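Local coordinates for protein dihydropteridine reductase (Dictyostelium discoideum, PDB 3ORF) that reduces quinonoid dihydropteridines with NADH or NADPH, regenerating tetrahydrobiopterin, and works as a homodimer of the short-chain dehydrogenase/reductase family, at residues A[32-35]-A[36-40]; A[143-146]-A[147-150]; A[166-169]-A[170-174]; A[209-213]-A[214-218]. One frame throughout, in Å; residues are numbered along the deposited sequence.

Contact 1 of 4, residues A[32-35]-A[36-40]; sequences GALG and AEVVK. With NAD (nicotinamide-adenine-dinucleotide), chain E.
Leu-34 and Val-38, one helical turn apart, meet through single methyl branches: CD1 of Leu-34 lies 4.0 Å from CG2 of Val-38, and the two side chains cross at a slant. Leu-34 carries its CG anti to the backbone N (chi1 173°), which brings the isobutyl end forward, towards the next turn, although its CB starts out away from it. Val-38 CG2, beside its own backbone N, also rests 3.3 Å from the carbonyl O of Leu-34. Val-216 of helix 213-225 packs on Leu-34, while Val-38 reaches Ile-25 and Val-27 of strand 24-28. Beneath these side chains run regular i to i+4 bonds, with Ala-36 N to Gly-32 O at 2.8 Å and Val-38 N to Leu-34 O at 2.9 Å. At the front of the helix two amides point at the NAD diphosphate: Ala-33 N holds O2A at 2.9 Å, and Leu-34 N holds O2N at 3.0 Å in an almost straight bond (178°). Gly-32, the N-cap, has no side chain and lets NAD O5B come within 3.2 Å of its CA. The positive end of the helix dipole probably adds to the grip on the phosphates. Gly-30, Gly-32 and Gly-35 are consistent with a GxGxxG pattern, and this strand-turn-helix is the dinucleotide-binding start of a Rossmann fold.

Contact 2 of 4, residues A[143-146]-A[147-150]; sequences TGAS and AALN. With NAD (nicotinamide-adenine-dinucleotide), chain E.
Ser-146 and Leu-149 are tied by the backbone bond from Leu-149 N to Ser-146 O, 3.0 Å long, with the donor standing well above the carbonyl plane, 57° out of it. A weaker bond of the same i to i+3 kind runs from Ala-148 N to Ala-145 O at 3.2 Å, bent to 129°. Asn-150 N continues the series onto Ala-147 O, and together they wind a short 3-10 turn. Carbon contacts follow that winding. Leu-149 sets CG beside its own backbone N (chi1 -57°), which lays CG 3.3 Å from Ser-146 O, and the CB atoms of Ala-145 and Ala-148 make an apolar pair 4.4 Å apart. In this Rossmann-fold reductase the turn follows strand 138-143 and precedes helix 156-172, which carries Tyr-158, the predicted proton acceptor; Ala-145 packs against that tyrosine and Lys-162. Contacts with the cofactor come from the residues at the strand end. The methyl of Ala-145 approaches the nicotinamide ring, with CB 3.2 Å from NAD C5N, and Thr-143 CG2 lies 3.9 Å from C1D of the adjoining ribose. Polar links to the rest of the fold hold this end in place: Thr-143 OG1 bonds to Cys-93 O, Thr-143 O to Lys-162 NZ, and Ala-145 N to His-166 NE2.

Contact 3 of 4, residues A[166-169]-A[170-174]; sequences HHII and KDLAS
Ile-168 and Leu-172 form the tight side of this last part of helix 156-172. They lie side by side and point the same way, with CG2 of Ile-168 3.6 Å from CD1 of Leu-172. Leu-172 keeps CG beside its backbone N (chi1 -64°), which also brings CG to 3.3 Å from the carbonyl O of Ile-168. That same oxygen takes the amide of Leu-172 at 2.8 Å. Around the pair the packing continues: Ile-168 reaches Leu-120 and Phe-124 of helix 108-133, and Leu-172 reaches Phe-140 of the central sheet.

The other flank is looser and polar. His-167 and Asp-171, also one turn apart, cross with ring and carboxylate planes 66° from each other, and NE2 of His-167 stays 3.6 Å from OD1 of Asp-171. The imidazole stands where it does because CG is anti to the backbone N (chi1 -176°), leaning the ring toward the following turn. Lys-170 runs its aliphatic part back along the helix, CD 3.9 Å from His-166 O, before NZ bonds to Gly-234 O. Ala-173 N makes a weak bond to Ile-169 O at 3.2 Å and another bond to Lys-170 O.

What joins histidine to aspartate is a third group, the hydroxyl of Thr-152 of the second subunit, hydrogen-bonded to both His-167 NE2 and Asp-171 OD2. The carboxylate may make the imidazole somewhat more basic, and the pair presents a two-point polar grip at the dimer interface, beside an apolar face that packs mostly on its own subunit, though Ile-168 also meets Ala-160 of the second subunit.

Contact 4 of 4, residues A[209-213]-A[214-218]; sequences DWTPL and SEVAE
Glu-215 folds back over Pro-212, the N-cap of helix 213-225, and its side chain can be followed atom by atom. CB sits 3.5 Å from the carbonyl O of Pro-212 and also touches CG2 of Thr-211, whose side chain crosses it at about a right angle. CG, placed beside the backbone N (chi1 -57°), lies 4.0 Å from CD of Pro-212. Beyond it the chain is extended and runs alongside the proline ring, both pointing the same way, with the carboxylate carbon CD 3.9 Å from Pro-212 CD. At the tip the two oxygens part company: OE2 rests 3.7 Å from Pro-212 CD, while OE1 is hydrogen-bonded to Thr-246 OG1 in the last strand of the sheet.

The backbone below opens the helix. Pro-212 O takes the amide of Glu-215 at 2.8 Å, from above the carbonyl plane, and a weak second bond from Val-216 N. The next carbonyl, Leu-213 O, already has a regular helical partner in Ala-217 N at 3.0 Å. Thr-211 CG2 meets Val-216 CG2 at 4.1 Å, and both residues pack on Phe-239, while Thr-211 OG1 bonds to Thr-241 OG1.

Chemically, the first turn combines a proline, which has no amide hydrogen to offer, with an acidic side chain near the helix start, where the dipole would probably stabilise a negative charge. CG and the carboxylate of Glu-215 lie alongside the proline ring, and the carboxylate ties the helix start to strand 245-250.

How the contacts relate
Along the chain the contacts follow in the order 1, 2, 3, 4, all on the Rossmann-type framework of one subunit. Contacts 1 and 4 lie on neighbouring helices, 33-44 and 213-225, with centres about 11 Å apart, and they pack directly, Glu-37 resting on Leu-213 and Ser-214. Contacts 2 and 3, about 14 Å between centres, join the end of strand 138-143 to helix 156-172 through His-166. Contacts 1 and 3 lie on opposite sides of the chain's centre, with their own centres about 24 Å apart. NAD spans contacts 1 and 2, diphosphate on one and nicotinamide on the other, while contacts 2 and 3 both touch the second subunit.

Contact 1 of 4, residues A[32-35]-A[36-40]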
loop_
_atom_site.group_PDB
_atom_site.type_symbol
_atom_site.label_atom_id
_atom_site.label_comp_id
_atom_site.label_asym_id
_atom_site.label_seq_id
_atom_site.Cartn_x
_atom_site.Cartn_y
_atom_site.Cartn_z
ATOM N N GLY A 32 5.778 18.883 -10.758
ATOM C CA GLY A 32 4.426 19.132 -10.203
ATOM C C GLY A 32 4.372 20.470 -9.504
ATOM O O GLY A 32 5.405 21.147 -9.417
ATOM N N ALA A 33 3.228 20.857 -8.959
ATOM C CA ALA A 33 3.162 22.139 -8.256
ATOM C C ALA A 33 4.136 22.190 -7.066
ATOM O O ALA A 33 4.968 23.106 -6.934
ATOM C CB ALA A 33 1.751 22.404 -7.797
ATOM N N LEU A 34 4.057 21.210 -6.175
ATOM C CA LEU A 34 4.938 21.231 -5.000
ATOM C C LEU A 34 6.391 21.046 -5.419
ATOM O O LEU A 34 7.279 21.778 -4.954
ATOM C CB LEU A 34 4.529 20.143 -3.967
ATOM C CG LEU A 34 5.505 19.981 -2.795
ATOM C CD1 LEU A 34 5.611 21.300 -1.907
ATOM C CD2 LEU A 34 5.086 18.762 -2.047
ATOM N N GLY A 35 6.604 20.045 -6.282
ATOM C CA GLY A 35 7.920 19.654 -6.717
ATOM C C GLY A 35 8.641 20.843 -7.340
ATOM O O GLY A 35 9.828 21.096 -7.023
ATOM N N ALA A 36 7.926 21.602 -8.184
ATOM C CA ALA A 36 8.540 22.802 -8.817
ATOM C C ALA A 36 8.781 23.948 -7.831
ATOM O O ALA A 36 9.734 24.724 -8.017
ATOM C CB ALA A 36 7.719 23.310 -10.062
ATOM N N GLU A 37 7.937 24.089 -6.796
ATOM C CA GLU A 37 8.225 25.088 -5.778
ATOM C C GLU A 37 9.454 24.690 -4.917
ATOM O O GLU A 37 10.259 25.536 -4.568
ATOM C CB GLU A 37 7.018 25.359 -4.895
ATOM C CG GLU A 37 7.261 26.380 -3.738
ATOM C CD GLU A 37 7.827 27.760 -4.171
ATOM O OE1 GLU A 37 7.294 28.391 -5.135
ATOM O OE2 GLU A 37 8.809 28.218 -3.501
ATOM N N VAL A 38 9.613 23.404 -4.606
ATOM C CA VAL A 38 10.831 22.950 -3.896
ATOM C C VAL A 38 12.080 23.242 -4.748
ATOM O O VAL A 38 13.175 23.570 -4.238
ATOM C CB VAL A 38 10.740 21.437 -3.509
ATOM C CG1 VAL A 38 11.999 20.983 -2.807
ATOM C CG2 VAL A 38 9.530 21.200 -2.570
ATOM N N VAL A 39 11.954 23.100 -6.050
ATOM C CA VAL A 39 13.167 23.292 -6.883
ATOM C C VAL A 39 13.506 24.794 -6.860
ATOM O O VAL A 39 14.657 25.189 -6.581
ATOM C CB VAL A 39 12.956 22.796 -8.327
ATOM C CG1 VAL A 39 14.063 23.348 -9.262
ATOM C CG2 VAL A 39 12.913 21.263 -8.352
ATOM N N LYS A 40 12.471 25.607 -7.070
ATOM C CA LYS A 40 12.624 27.050 -7.151
ATOM C C LYS A 40 13.252 27.577 -5.853
ATOM O O LYS A 40 14.215 28.353 -5.899
ATOM C CB LYS A 40 11.271 27.729 -7.402
ATOM C CG LYS A 40 11.298 29.021 -8.162
ATOM C CD LYS A 40 10.450 30.106 -7.466
ATOM C CE LYS A 40 9.073 30.322 -8.093
ATOM N NZ LYS A 40 8.576 31.784 -7.972
HETATM P PA NAD E . 0.795 17.633 -9.136
HETATM O O1A NAD E . -0.175 16.776 -9.865
HETATM O O2A NAD E . 1.052 19.035 -9.567
HETATM O O5B NAD E . 2.263 16.921 -9.322
HETATM C C5B NAD E . 2.605 15.596 -9.136
HETATM C C4B NAD E . 3.814 15.340 -10.053
HETATM O O4B NAD E . 4.151 13.931 -9.890
HETATM C C3B NAD E . 3.380 15.491 -11.536
HETATM O O3B NAD E . 4.424 16.112 -12.248
HETATM C C2B NAD E . 3.362 14.074 -12.074
HETATM O O2B NAD E . 3.783 14.031 -13.448
HETATM C C1B NAD E . 4.438 13.415 -11.187
HETATM N N9A NAD E . 4.295 11.943 -11.013
HETATM C C8A NAD E . 3.114 11.289 -10.860
HETATM N N7A NAD E . 3.409 9.993 -10.673
HETATM C C5A NAD E . 4.764 9.812 -10.744
HETATM C C6A NAD E . 5.649 8.695 -10.636
HETATM N N6A NAD E . 5.179 7.430 -10.500
HETATM N N1A NAD E . 6.996 8.893 -10.726
HETATM C C2A NAD E . 7.474 10.113 -10.935
HETATM N N3A NAD E . 6.658 11.182 -11.038
HETATM C C4A NAD E . 5.313 11.067 -10.975
HETATM O O3 NAD E . 0.395 17.496 -7.619
HETATM P PN NAD E . 0.737 18.390 -6.418
HETATM O O1N NAD E . -0.507 19.201 -6.227
HETATM O O2N NAD E . 2.135 18.988 -6.488
HETATM O O5D NAD E . 0.785 17.363 -5.163
HETATM C C5D NAD E . 2.011 16.838 -4.636
HETATM C C4D NAD E . 1.721 15.731 -3.604
HETATM O O4D NAD E . 0.662 16.161 -2.708
HETATM C C3D NAD E . 1.250 14.378 -4.152
HETATM O O3D NAD E . 2.126 13.364 -3.543
HETATM C C2D NAD E . -0.181 14.219 -3.618
HETATM O O2D NAD E . -0.407 12.811 -3.445
HETATM C C1D NAD E . 0.047 14.914 -2.258
HETATM N N1N NAD E . -0.912 15.213 -1.099
HETATM C C2N NAD E . -1.824 16.358 -1.035
HETATM C C3N NAD E . -2.640 16.498 0.141
HETATM C C7N NAD E . -3.643 17.663 0.365
HETATM O O7N NAD E . -4.779 17.422 0.815
HETATM N N7N NAD E . -3.144 18.891 0.107
HETATM C C4N NAD E . -2.532 15.570 1.206
HETATM C C5N NAD E . -1.630 14.501 1.137
HETATM C C6N NAD E . -0.843 14.332 0.009
#

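Contact 2 of 4, residues A[143-146]-A[147-150]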
loop_
_atom_site.group_PDB
_atom_site.type_symbol
_atom_site.label_atom_id
_atom_site.label_comp_id
_atom_site.label_asym_id
_atom_site.label_seq_id
_atom_site.Cartn_x
_atom_site.Cartn_y
_atom_site.Cartn_z
ATOM N N THR A 143 6.204 12.459 0.528
ATOM C CA THR A 143 4.874 13.062 0.754
ATOM C C THR A 143 3.806 11.972 1.048
ATOM O O THR A 143 3.481 11.111 0.169
ATOM C CB THR A 143 4.456 13.928 -0.416
ATOM O OG1 THR A 143 5.535 14.884 -0.666
ATOM C CG2 THR A 143 3.224 14.751 -0.004
ATOM N N GLY A 144 3.266 12.000 2.283
ATOM C CA GLY A 144 2.234 11.018 2.652
ATOM C C GLY A 144 0.879 11.714 2.571
ATOM O O GLY A 144 0.677 12.630 1.728
ATOM N N ALA A 145 -0.040 11.368 3.492
ATOM C CA ALA A 145 -1.271 12.148 3.591
ATOM C C ALA A 145 -1.811 12.158 4.962
ATOM O O ALA A 145 -1.967 11.127 5.561
ATOM C CB ALA A 145 -2.344 11.682 2.569
ATOM N N SER A 146 -2.163 13.323 5.473
ATOM C CA SER A 146 -2.820 13.347 6.796
ATOM C C SER A 146 -4.093 12.514 6.849
ATOM O O SER A 146 -4.399 11.819 7.855
ATOM C CB SER A 146 -3.143 14.755 7.137
ATOM O OG SER A 146 -3.405 14.772 8.494
ATOM N N ALA A 147 -4.886 12.551 5.797
ATOM C CA ALA A 147 -6.163 11.827 5.855
ATOM C C ALA A 147 -5.936 10.310 5.974
ATOM O O ALA A 147 -6.761 9.636 6.522
ATOM C CB ALA A 147 -7.062 12.133 4.563
ATOM N N ALA A 148 -4.840 9.781 5.432
ATOM C CA ALA A 148 -4.556 8.343 5.557
ATOM C C ALA A 148 -4.193 7.919 6.946
ATOM O O ALA A 148 -4.123 6.760 7.178
ATOM C CB ALA A 148 -3.441 7.916 4.617
ATOM N N LEU A 149 -3.953 8.828 7.873
ATOM C CA LEU A 149 -3.894 8.442 9.302
ATOM C C LEU A 149 -5.215 7.814 9.793
ATOM O O LEU A 149 -5.213 7.140 10.815
ATOM C CB LEU A 149 -3.516 9.626 10.209
ATOM C CG LEU A 149 -2.158 10.230 9.759
ATOM C CD1 LEU A 149 -1.834 11.382 10.601
ATOM C CD2 LEU A 149 -0.961 9.147 9.811
ATOM N N ASN A 150 -6.338 8.045 9.097
ATOM C CA ASN A 150 -7.640 7.579 9.586
ATOM C C ASN A 150 -8.378 6.929 8.444
ATOM O O ASN A 150 -7.797 6.782 7.386
ATOM C CB ASN A 150 -8.472 8.766 10.111
ATOM C CG ASN A 150 -7.992 9.246 11.498
ATOM O OD1 ASN A 150 -8.184 8.587 12.525
ATOM N ND2 ASN A 150 -7.346 10.392 11.512
HETATM P PA NAD E . 0.795 17.633 -9.136
HETATM O O1A NAD E . -0.175 16.776 -9.865
HETATM O O2A NAD E . 1.052 19.035 -9.567
HETATM O O5B NAD E . 2.263 16.921 -9.322
HETATM C C5B NAD E . 2.605 15.596 -9.136
HETATM C C4B NAD E . 3.814 15.340 -10.053
HETATM O O4B NAD E . 4.151 13.931 -9.890
HETATM C C3B NAD E . 3.380 15.491 -11.536
HETATM O O3B NAD E . 4.424 16.112 -12.248
HETATM C C2B NAD E . 3.362 14.074 -12.074
HETATM O O2B NAD E . 3.783 14.031 -13.448
HETATM C C1B NAD E . 4.438 13.415 -11.187
HETATM N N9A NAD E . 4.295 11.943 -11.013
HETATM C C8A NAD E . 3.114 11.289 -10.860
HETATM N N7A NAD E . 3.409 9.993 -10.673
HETATM C C5A NAD E . 4.764 9.812 -10.744
HETATM C C6A NAD E . 5.649 8.695 -10.636
HETATM N N6A NAD E . 5.179 7.430 -10.500
HETATM N N1A NAD E . 6.996 8.893 -10.726
HETATM C C2A NAD E . 7.474 10.113 -10.935
HETATM N N3A NAD E . 6.658 11.182 -11.038
HETATM C C4A NAD E . 5.313 11.067 -10.975
HETATM O O3 NAD E . 0.395 17.496 -7.619
HETATM P PN NAD E . 0.737 18.390 -6.418
HETATM O O1N NAD E . -0.507 19.201 -6.227
HETATM O O2N NAD E . 2.135 18.988 -6.488
HETATM O O5D NAD E . 0.785 17.363 -5.163
HETATM C C5D NAD E . 2.011 16.838 -4.636
HETATM C C4D NAD E . 1.721 15.731 -3.604
HETATM O O4D NAD E . 0.662 16.161 -2.708
HETATM C C3D NAD E . 1.250 14.378 -4.152
HETATM O O3D NAD E . 2.126 13.364 -3.543
HETATM C C2D NAD E . -0.181 14.219 -3.618
HETATM O O2D NAD E . -0.407 12.811 -3.445
HETATM C C1D NAD E . 0.047 14.914 -2.258
HETATM N N1N NAD E . -0.912 15.213 -1.099
HETATM C C2N NAD E . -1.824 16.358 -1.035
HETATM C C3N NAD E . -2.640 16.498 0.141
HETATM C C7N NAD E . -3.643 17.663 0.365
HETATM O O7N NAD E . -4.779 17.422 0.815
HETATM N N7N NAD E . -3.144 18.891 0.107
HETATM C C4N NAD E . -2.532 15.570 1.206
HETATM C C5N NAD E . -1.630 14.501 1.137
HETATM C C6N NAD E . -0.843 14.332 0.009
#

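Contact 3 of 4, residues A[166-169]-A[170-174]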
loop_
_atom_site.group_PDB
_atom_site.type_symbol
_atom_site.label_atom_id
_atom_site.label_comp_id
_atom_site.label_asym_id
_atom_site.label_seq_id
_atom_site.Cartn_x
_atom_site.Cartn_y
_atom_site.Cartn_z
ATOM N N HIS A 166 3.312 5.600 4.023
ATOM C CA HIS A 166 3.704 5.900 5.410
ATOM C C HIS A 166 4.569 4.743 5.940
ATOM O O HIS A 166 5.480 4.950 6.714
ATOM C CB HIS A 166 2.458 6.068 6.346
ATOM C CG HIS A 166 1.615 7.276 6.004
ATOM N ND1 HIS A 166 0.334 7.462 6.489
ATOM C CD2 HIS A 166 1.885 8.370 5.237
ATOM C CE1 HIS A 166 -0.165 8.590 5.999
ATOM N NE2 HIS A 166 0.746 9.149 5.222
ATOM N N HIS A 167 4.202 3.528 5.606
ATOM C CA HIS A 167 4.931 2.329 6.155
ATOM C C HIS A 167 6.353 2.324 5.543
ATOM O O HIS A 167 7.316 1.971 6.214
ATOM C CB HIS A 167 4.139 1.088 5.790
ATOM C CG HIS A 167 4.688 -0.183 6.344
ATOM N ND1 HIS A 167 4.209 -0.752 7.522
ATOM C CD2 HIS A 167 5.645 -1.034 5.864
ATOM C CE1 HIS A 167 4.868 -1.877 7.749
ATOM N NE2 HIS A 167 5.759 -2.059 6.777
ATOM N N ILE A 168 6.499 2.757 4.295
ATOM C CA ILE A 168 7.821 2.765 3.653
ATOM C C ILE A 168 8.785 3.745 4.344
ATOM O O ILE A 168 9.933 3.445 4.687
ATOM C CB ILE A 168 7.705 3.161 2.151
ATOM C CG1 ILE A 168 7.040 2.035 1.360
ATOM C CG2 ILE A 168 9.105 3.445 1.537
ATOM C CD1 ILE A 168 6.465 2.544 -0.048
ATOM N N ILE A 169 8.268 4.937 4.586
ATOM C CA ILE A 169 8.940 5.879 5.397
ATOM C C ILE A 169 9.481 5.271 6.687
ATOM O O ILE A 169 10.656 5.515 7.072
ATOM C CB ILE A 169 8.014 7.040 5.782
ATOM C CG1 ILE A 169 7.678 7.839 4.519
ATOM C CG2 ILE A 169 8.703 7.890 6.849
ATOM C CD1 ILE A 169 6.353 8.763 4.752
ATOM N N LYS A 170 8.655 4.483 7.360
ATOM C CA LYS A 170 9.123 3.923 8.631
ATOM C C LYS A 170 10.178 2.833 8.415
ATOM O O LYS A 170 11.129 2.778 9.164
ATOM C CB LYS A 170 7.930 3.434 9.491
ATOM C CG LYS A 170 7.316 4.576 10.299
ATOM C CD LYS A 170 5.872 4.425 10.578
ATOM C CE LYS A 170 5.292 5.708 11.273
ATOM N NZ LYS A 170 6.244 6.543 12.242
ATOM N N ASP A 171 10.057 2.049 7.357
ATOM C CA ASP A 171 11.001 0.984 7.082
ATOM C C ASP A 171 12.351 1.621 6.721
ATOM O O ASP A 171 13.384 1.105 7.086
ATOM C CB ASP A 171 10.541 0.077 5.900
ATOM C CG ASP A 171 9.628 -1.103 6.353
ATOM O OD1 ASP A 171 9.175 -1.140 7.550
ATOM O OD2 ASP A 171 9.295 -1.971 5.480
ATOM N N LEU A 172 12.324 2.757 6.032
ATOM C CA LEU A 172 13.552 3.445 5.616
ATOM C C LEU A 172 14.253 4.181 6.762
ATOM O O LEU A 172 15.385 4.584 6.601
ATOM C CB LEU A 172 13.277 4.401 4.441
ATOM C CG LEU A 172 12.828 3.712 3.173
ATOM C CD1 LEU A 172 12.483 4.699 2.096
ATOM C CD2 LEU A 172 13.947 2.761 2.656
ATOM N N ALA A 173 13.565 4.397 7.896
ATOM C CA ALA A 173 14.206 4.917 9.135
ATOM C C ALA A 173 15.099 3.870 9.819
ATOM O O ALA A 173 15.898 4.204 10.651
ATOM C CB ALA A 173 13.123 5.321 10.126
ATOM N N SER A 174 14.889 2.594 9.564
ATOM C CA SER A 174 15.648 1.549 10.209
ATOM C C SER A 174 17.055 1.499 9.604
ATOM O O SER A 174 17.220 1.629 8.408
ATOM C CB SER A 174 14.983 0.193 9.928
ATOM O OG SER A 174 15.941 -0.868 10.061
#

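Contact 4 of 4, residues A[209-213]-A[214-218]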
loop_
_atom_site.group_PDB
_atom_site.type_symbol
_atom_site.label_atom_id
_atom_site.label_comp_id
_atom_site.label_asym_id
_atom_site.label_seq_id
_atom_site.Cartn_x
_atom_site.Cartn_y
_atom_site.Cartn_z
ATOM N N ASP A 209 -6.695 28.921 4.992
ATOM C CA ASP A 209 -6.505 27.690 5.756
ATOM C C ASP A 209 -5.740 26.647 4.926
ATOM O O ASP A 209 -5.816 25.428 5.218
ATOM C CB ASP A 209 -7.842 27.052 6.143
ATOM C CG ASP A 209 -8.630 27.831 7.235
ATOM O OD1 ASP A 209 -8.158 28.859 7.798
ATOM O OD2 ASP A 209 -9.784 27.370 7.493
ATOM N N TRP A 210 -5.047 27.093 3.866
ATOM C CA TRP A 210 -4.263 26.153 3.015
ATOM C C TRP A 210 -2.770 26.481 3.130
ATOM O O TRP A 210 -2.401 27.685 3.146
ATOM C CB TRP A 210 -4.704 26.315 1.565
ATOM C CG TRP A 210 -6.095 25.782 1.323
ATOM C CD1 TRP A 210 -7.007 25.375 2.269
ATOM C CD2 TRP A 210 -6.710 25.576 0.062
ATOM N NE1 TRP A 210 -8.132 24.891 1.656
ATOM C CE2 TRP A 210 -7.971 24.989 0.300
ATOM C CE3 TRP A 210 -6.298 25.779 -1.259
ATOM C CZ2 TRP A 210 -8.833 24.645 -0.725
ATOM C CZ3 TRP A 210 -7.165 25.446 -2.276
ATOM C CH2 TRP A 210 -8.409 24.868 -2.001
ATOM N N THR A 211 -1.908 25.441 3.190
ATOM C CA THR A 211 -0.504 25.734 3.332
ATOM C C THR A 211 0.109 26.208 1.993
ATOM O O THR A 211 0.006 25.545 1.000
ATOM C CB THR A 211 0.302 24.531 3.868
ATOM O OG1 THR A 211 -0.402 23.909 4.966
ATOM C CG2 THR A 211 1.671 25.004 4.358
ATOM N N PRO A 212 0.747 27.386 1.987
ATOM C CA PRO A 212 1.499 27.809 0.793
ATOM C C PRO A 212 2.670 26.864 0.511
ATOM O O PRO A 212 3.375 26.475 1.444
ATOM C CB PRO A 212 2.033 29.186 1.193
ATOM C CG PRO A 212 0.986 29.677 2.240
ATOM C CD PRO A 212 0.797 28.401 3.045
ATOM N N LEU A 213 2.875 26.517 -0.760
ATOM C CA LEU A 213 3.902 25.548 -1.121
ATOM C C LEU A 213 5.307 26.035 -0.642
ATOM O O LEU A 213 6.164 25.222 -0.226
ATOM C CB LEU A 213 3.844 25.313 -2.636
ATOM C CG LEU A 213 2.515 24.740 -3.125
ATOM C CD1 LEU A 213 2.527 24.701 -4.626
ATOM C CD2 LEU A 213 2.268 23.383 -2.600
ATOM N N SER A 214 5.511 27.372 -0.624
ATOM C CA SER A 214 6.791 27.941 -0.249
ATOM C C SER A 214 7.010 27.668 1.216
ATOM O O SER A 214 8.128 27.638 1.627
ATOM C CB SER A 214 6.858 29.466 -0.540
ATOM O OG SER A 214 6.012 30.193 0.345
ATOM N N GLU A 215 5.963 27.433 2.019
ATOM C CA GLU A 215 6.236 27.087 3.430
ATOM C C GLU A 215 6.657 25.650 3.503
ATOM O O GLU A 215 7.463 25.289 4.313
ATOM C CB GLU A 215 5.066 27.336 4.388
ATOM C CG GLU A 215 4.578 28.735 4.376
ATOM C CD GLU A 215 3.662 29.081 5.572
ATOM O OE1 GLU A 215 3.662 28.359 6.579
ATOM O OE2 GLU A 215 2.972 30.114 5.518
ATOM N N VAL A 216 6.107 24.807 2.658
ATOM C CA VAL A 216 6.672 23.468 2.626
ATOM C C VAL A 216 8.179 23.448 2.257
ATOM O O VAL A 216 9.009 22.844 2.936
ATOM C CB VAL A 216 5.779 22.542 1.734
ATOM C CG1 VAL A 216 6.377 21.139 1.756
ATOM C CG2 VAL A 216 4.360 22.610 2.317
ATOM N N ALA A 217 8.529 24.137 1.179
ATOM C CA ALA A 217 9.936 24.322 0.792
ATOM C C ALA A 217 10.833 24.836 1.898
ATOM O O ALA A 217 11.950 24.316 2.089
ATOM C CB ALA A 217 10.066 25.249 -0.425
ATOM N N GLU A 218 10.378 25.873 2.595
ATOM C CA GLU A 218 11.149 26.461 3.705
ATOM C C GLU A 218 11.388 25.461 4.847
ATOM O O GLU A 218 12.533 25.336 5.365
ATOM C CB GLU A 218 10.421 27.743 4.160
ATOM C CG GLU A 218 10.839 28.434 5.476
ATOM C CD GLU A 218 10.277 29.901 5.556
ATOM O OE1 GLU A 218 9.539 30.325 4.590
ATOM O OE2 GLU A 218 10.582 30.624 6.564
#